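Local coordinates for hypothetical UPF0204 protein AF0625 (PDB 1YQE) that probably hydrolyses D-aminoacyl-tRNAs to free tRNA and D-amino acids in a zinc-dependent reaction, limiting the toxicity of mischarged tRNA, at residues N189-V194 against S238-I244. Numbering follows the deposited sequence.
Sequences NVAVGV and SEAEYII
Val190 O accepts two backbone N-H groups of the segment 238-244: Glu241 N at 3.0 Å, tilted 27° from the carbonyl plane, and, more weakly, Tyr242 N at 3.4 Å. The same oxygen lies at the edge of the Tyr242 ring, in its plane, near CD2. From there the strands run parallel: Val192 uses its N-H on Tyr242 O and its carbonyl on Ile244 N (3.0 Å), and Val194 N donates to Ile244 O. They are the two central strands of the four-stranded parallel sheet, and the chain runs from one to the other through helix 201-209, strand 212-218, which pairs with the other edge of 189-194, and helix 228-238. A Schellman motif with Glu239 at C-prime ends that helix and turns the chain into the sheet. On the face of Val190, Val192 and Ile243, Ala240 CB sits 4.0 Å from Val190 CG1, a branch that also reaches Ser238 O. Val192 CG2, anti to its carbonyl carbon, packs against Ser238, whose OG is bonded to Ala234 O. Farther along, the CG2 methyls of Val194 and Ile243 lie side by side, both side chains against Val258 of helix 252-265. On the opposite face, Ile244 CD1 packs on Ala191 CB at 3.6 Å, while the Tyr242 ring stacks edge-to-face with Phe212.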
loop_
_atom_site.group_PDB
_atom_site.type_symbol
_atom_site.label_atom_id
_atom_site.label_comp_id
_atom_site.label_asym_id
_atom_site.label_seq_id
_atom_site.Cartn_x
_atom_site.Cartn_y
_atom_site.Cartn_z
ATOM N N ASN A 189 3.659 14.154 -5.745
ATOM C CA ASN A 189 4.000 14.748 -4.454
ATOM C C ASN A 189 3.704 13.678 -3.403
ATOM O O ASN A 189 2.641 13.054 -3.432
ATOM C CB ASN A 189 3.147 15.995 -4.217
ATOM C CG ASN A 189 3.427 17.088 -5.234
ATOM O OD1 ASN A 189 4.558 17.558 -5.351
ATOM N ND2 ASN A 189 2.403 17.492 -5.978
ATOM N N VAL A 190 4.642 13.463 -2.485
ATOM C CA VAL A 190 4.493 12.429 -1.466
ATOM C C VAL A 190 4.241 12.980 -0.068
ATOM O O VAL A 190 4.944 13.873 0.400
ATOM C CB VAL A 190 5.749 11.525 -1.401
ATOM C CG1 VAL A 190 5.511 10.365 -0.437
ATOM C CG2 VAL A 190 6.100 11.009 -2.788
ATOM N N ALA A 191 3.238 12.431 0.605
ATOM C CA ALA A 191 2.930 12.879 1.951
ATOM C C ALA A 191 2.673 11.723 2.900
ATOM O O ALA A 191 2.415 10.599 2.484
ATOM C CB ALA A 191 1.704 13.780 1.926
ATOM N N VAL A 192 2.791 12.014 4.191
ATOM C CA VAL A 192 2.461 11.052 5.218
ATOM C C VAL A 192 1.163 11.687 5.708
ATOM O O VAL A 192 1.097 12.901 5.869
ATOM C CB VAL A 192 3.488 11.036 6.367
ATOM C CG1 VAL A 192 2.866 10.383 7.593
ATOM C CG2 VAL A 192 4.724 10.250 5.950
ATOM N N GLY A 193 0.129 10.888 5.922
ATOM C CA GLY A 193 -1.128 11.460 6.373
ATOM C C GLY A 193 -1.380 11.183 7.836
ATOM O O GLY A 193 -1.010 10.126 8.343
ATOM N N VAL A 194 -2.013 12.135 8.512
ATOM C CA VAL A 194 -2.313 11.999 9.930
ATOM C C VAL A 194 -3.765 12.396 10.187
ATOM O O VAL A 194 -4.168 13.525 9.912
ATOM C CB VAL A 194 -1.385 12.896 10.790
ATOM C CG1 VAL A 194 -1.789 12.817 12.261
ATOM C CG2 VAL A 194 0.072 12.445 10.632
ATOM N N SER A 238 9.025 7.254 3.961
ATOM C CA SER A 238 8.138 7.471 2.823
ATOM C C SER A 238 8.755 8.376 1.763
ATOM O O SER A 238 8.249 8.454 0.648
ATOM C CB SER A 238 6.822 8.100 3.294
ATOM O OG SER A 238 6.166 7.281 4.249
ATOM N N GLU A 239 9.845 9.051 2.116
ATOM C CA GLU A 239 10.513 9.994 1.216
ATOM C C GLU A 239 9.526 11.125 0.927
ATOM O O GLU A 239 9.503 11.711 -0.157
ATOM C CB GLU A 239 10.970 9.288 -0.075
ATOM C CG GLU A 239 11.978 8.166 0.212
ATOM C CD GLU A 239 12.616 7.552 -1.029
ATOM O OE1 GLU A 239 13.164 6.435 -0.907
ATOM O OE2 GLU A 239 12.589 8.176 -2.114
ATOM N N ALA A 240 8.722 11.437 1.940
ATOM C CA ALA A 240 7.710 12.478 1.851
ATOM C C ALA A 240 8.270 13.877 2.034
ATOM O O ALA A 240 9.237 14.085 2.770
ATOM C CB ALA A 240 6.628 12.234 2.890
ATOM N N GLU A 241 7.650 14.836 1.357
ATOM C CA GLU A 241 8.050 16.231 1.477
ATOM C C GLU A 241 6.930 16.984 2.182
ATOM O O GLU A 241 7.004 18.198 2.359
ATOM C CB GLU A 241 8.288 16.855 0.097
ATOM C CG GLU A 241 9.557 16.388 -0.602
ATOM C CD GLU A 241 10.806 16.592 0.247
ATOM O OE1 GLU A 241 10.924 17.649 0.908
ATOM O OE2 GLU A 241 11.680 15.697 0.245
ATOM N N TYR A 242 5.899 16.254 2.602
ATOM C CA TYR A 242 4.746 16.874 3.254
ATOM C C TYR A 242 4.056 15.962 4.254
ATOM O O TYR A 242 4.203 14.745 4.211
ATOM C CB TYR A 242 3.670 17.220 2.219
ATOM C CG TYR A 242 4.090 18.097 1.076
ATOM C CD1 TYR A 242 4.039 19.488 1.183
ATOM C CD2 TYR A 242 4.520 17.541 -0.128
ATOM C CE1 TYR A 242 4.399 20.301 0.117
ATOM C CE2 TYR A 242 4.887 18.350 -1.201
ATOM C CZ TYR A 242 4.822 19.725 -1.071
ATOM O OH TYR A 242 5.164 20.529 -2.133
ATOM N N ILE A 243 3.291 16.582 5.147
ATOM C CA ILE A 243 2.462 15.855 6.098
ATOM C C ILE A 243 1.095 16.482 5.850
ATOM O O ILE A 243 0.955 17.701 5.911
ATOM C CB ILE A 243 2.823 16.109 7.578
ATOM C CG1 ILE A 243 4.213 15.563 7.894
ATOM C CG2 ILE A 243 1.797 15.406 8.483
ATOM C CD1 ILE A 243 4.674 15.837 9.311
ATOM N N ILE A 244 0.104 15.665 5.524
ATOM C CA ILE A 244 -1.241 16.184 5.303
ATOM C C ILE A 244 -2.074 15.785 6.509
ATOM O O ILE A 244 -2.003 14.647 6.965
ATOM C CB ILE A 244 -1.879 15.587 4.028
ATOM C CG1 ILE A 244 -1.134 16.085 2.792
ATOM C CG2 ILE A 244 -3.346 15.980 3.944
ATOM C CD1 ILE A 244 -1.529 15.371 1.516
#